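Local coordinates for Tv2483 (Treponema vincentii, PDB 6DET), which binds L-arginine with high selectivity, as a lipoprotein that probably delivers this amino acid to an ABC transporter, at residues 70-75 and 235-240. Numbering follows the deposited sequence.
Sequences CRRLGI and ESVLAE
The guanidinium group of Arg72 meets Glu240 at its edge, where both CG and OE1 of the glutamate lie near NH1, and its plane is turned 49° from that of the carboxylate. This surface contact joins helices 61-73 and 228-243 of the family 3 solute-binding fold, at a flank of the protein well away from the bound arginine, and illustrates how a salt bridge can lie beside a small apolar seam. NH1 reaches OE1 of Glu240 at 2.8 Å in a bent hydrogen bond, its N-H...O angle being 146°. The oxygen is met on its anti side and 31° out of the carboxylate plane; a single bond joins the two groups, and not a two-pronged, coplanar pairing. Further charges position the arginine: Glu68, one turn earlier in its own helix, takes NE, while Asp244, just past the end of helix 228-243, shares NH1. Together the carboxylates of Glu240, Glu68 and Asp244 fix the orientation of the guanidinium, with NH1 serving two of them.

Val237 packs beside the aliphatic part of Arg72, and its two methyls divide the work. CG1 lies against the arginine chain, 4.0 Å from CD, whereas CG2 turns to Leu73. The arginine chain stays extended from CG to NE, which carries it past the valine to the glutamate one turn further along. Leu73 also touches Lys233 and Ile234 of helix 228-243 and Trp29 of helix 28-35. A Schellman motif follows, with Gly74 at positive phi and Ile75 N and Gly74 N bonded back to Cys70 O and Arg71 O, respectively. Across the seam, the closest apolar approach is Leu73 CD2 to Val237 CG2, 3.5 Å.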
loop_
_atom_site.group_PDB
_atom_site.type_symbol
_atom_site.label_atom_id
_atom_site.label_comp_id
_atom_site.label_asym_id
_atom_site.label_seq_id
_atom_site.Cartn_x
_atom_site.Cartn_y
_atom_site.Cartn_z
ATOM N N CYS A 70 -3.302 -17.603 -6.076
ATOM C CA CYS A 70 -2.340 -18.696 -6.173
ATOM C C CYS A 70 -3.043 -20.045 -6.131
ATOM O O CYS A 70 -2.641 -20.989 -6.828
ATOM C CB CYS A 70 -1.299 -18.564 -5.042
ATOM S SG CYS A 70 -0.135 -17.251 -5.269
ATOM N N ARG A 71 -4.133 -20.153 -5.363
ATOM C CA ARG A 71 -4.871 -21.405 -5.372
ATOM C C ARG A 71 -5.351 -21.723 -6.779
ATOM O O ARG A 71 -5.200 -22.847 -7.257
ATOM C CB ARG A 71 -6.062 -21.364 -4.420
ATOM C CG ARG A 71 -6.769 -22.723 -4.338
ATOM C CD ARG A 71 -8.076 -22.626 -3.591
ATOM N NE ARG A 71 -9.074 -21.915 -4.382
ATOM C CZ ARG A 71 -9.794 -22.480 -5.350
ATOM N NH1 ARG A 71 -9.635 -23.759 -5.629
ATOM N NH2 ARG A 71 -10.672 -21.764 -6.039
ATOM N N ARG A 72 -5.932 -20.733 -7.454
ATOM C CA ARG A 72 -6.427 -20.968 -8.809
ATOM C C ARG A 72 -5.301 -21.298 -9.778
ATOM O O ARG A 72 -5.525 -22.032 -10.754
ATOM C CB ARG A 72 -7.202 -19.744 -9.300
ATOM C CG ARG A 72 -8.515 -19.552 -8.581
ATOM C CD ARG A 72 -9.332 -18.370 -9.108
ATOM N NE ARG A 72 -10.466 -18.087 -8.238
ATOM C CZ ARG A 72 -11.587 -17.485 -8.626
ATOM N NH1 ARG A 72 -11.741 -17.107 -9.891
ATOM N NH2 ARG A 72 -12.554 -17.256 -7.744
ATOM N N LEU A 73 -4.114 -20.725 -9.578
ATOM C CA LEU A 73 -2.969 -21.002 -10.444
ATOM C C LEU A 73 -2.248 -22.293 -10.100
ATOM O O LEU A 73 -1.328 -22.697 -10.836
ATOM C CB LEU A 73 -1.979 -19.845 -10.396
ATOM C CG LEU A 73 -2.457 -18.572 -11.095
ATOM C CD1 LEU A 73 -1.509 -17.455 -10.827
ATOM C CD2 LEU A 73 -2.596 -18.816 -12.621
ATOM N N GLY A 74 -2.663 -22.982 -9.043
ATOM C CA GLY A 74 -2.021 -24.241 -8.702
ATOM C C GLY A 74 -0.650 -24.092 -8.069
ATOM O O GLY A 74 0.160 -25.027 -8.143
ATOM N N ILE A 75 -0.387 -22.963 -7.400
ATOM C CA ILE A 75 0.917 -22.644 -6.835
ATOM C C ILE A 75 0.725 -22.214 -5.389
ATOM O O ILE A 75 -0.359 -21.777 -4.986
ATOM C CB ILE A 75 1.656 -21.532 -7.627
ATOM C CG1 ILE A 75 0.900 -20.201 -7.563
ATOM C CG2 ILE A 75 1.863 -21.971 -9.085
ATOM C CD1 ILE A 75 1.553 -19.080 -8.359
ATOM N N GLU A 235 -2.748 -11.083 -13.967
ATOM C CA GLU A 235 -3.851 -10.194 -14.317
ATOM C C GLU A 235 -5.043 -10.983 -14.850
ATOM O O GLU A 235 -6.197 -10.629 -14.582
ATOM C CB GLU A 235 -3.377 -9.157 -15.329
ATOM C CG GLU A 235 -2.487 -8.096 -14.702
ATOM C CD GLU A 235 -2.026 -7.053 -15.685
ATOM O OE1 GLU A 235 -1.855 -7.385 -16.886
ATOM O OE2 GLU A 235 -1.846 -5.898 -15.254
ATOM N N SER A 236 -4.791 -12.072 -15.583
ATOM C CA SER A 236 -5.905 -12.861 -16.089
ATOM C C SER A 236 -6.741 -13.443 -14.953
ATOM O O SER A 236 -7.975 -13.464 -15.022
ATOM C CB SER A 236 -5.385 -13.984 -16.981
ATOM O OG SER A 236 -6.477 -14.694 -17.518
ATOM N N VAL A 237 -6.083 -13.943 -13.911
ATOM C CA VAL A 237 -6.797 -14.527 -12.780
ATOM C C VAL A 237 -7.471 -13.446 -11.942
ATOM O O VAL A 237 -8.594 -13.636 -11.448
ATOM C CB VAL A 237 -5.835 -15.371 -11.937
ATOM C CG1 VAL A 237 -6.587 -15.974 -10.769
ATOM C CG2 VAL A 237 -5.213 -16.462 -12.816
ATOM N N LEU A 238 -6.788 -12.323 -11.717
ATOM C CA LEU A 238 -7.416 -11.216 -10.994
ATOM C C LEU A 238 -8.713 -10.788 -11.669
ATOM O O LEU A 238 -9.697 -10.467 -10.995
ATOM C CB LEU A 238 -6.469 -10.023 -10.909
ATOM C CG LEU A 238 -5.273 -10.157 -9.948
ATOM C CD1 LEU A 238 -4.373 -8.913 -10.002
ATOM C CD2 LEU A 238 -5.763 -10.429 -8.512
ATOM N N ALA A 239 -8.718 -10.733 -13.000
ATOM C CA ALA A 239 -9.933 -10.336 -13.712
ATOM C C ALA A 239 -11.059 -11.325 -13.452
ATOM O O ALA A 239 -12.199 -10.924 -13.183
ATOM C CB ALA A 239 -9.650 -10.205 -15.204
ATOM N N GLU A 240 -10.754 -12.620 -13.520
ATOM C CA GLU A 240 -11.741 -13.650 -13.229
ATOM C C GLU A 240 -12.271 -13.488 -11.812
ATOM O O GLU A 240 -13.481 -13.590 -11.572
ATOM C CB GLU A 240 -11.102 -15.034 -13.419
ATOM C CG GLU A 240 -12.001 -16.241 -13.129
ATOM C CD GLU A 240 -11.263 -17.586 -13.260
ATOM O OE1 GLU A 240 -10.553 -17.983 -12.311
ATOM O OE2 GLU A 240 -11.382 -18.241 -14.318
#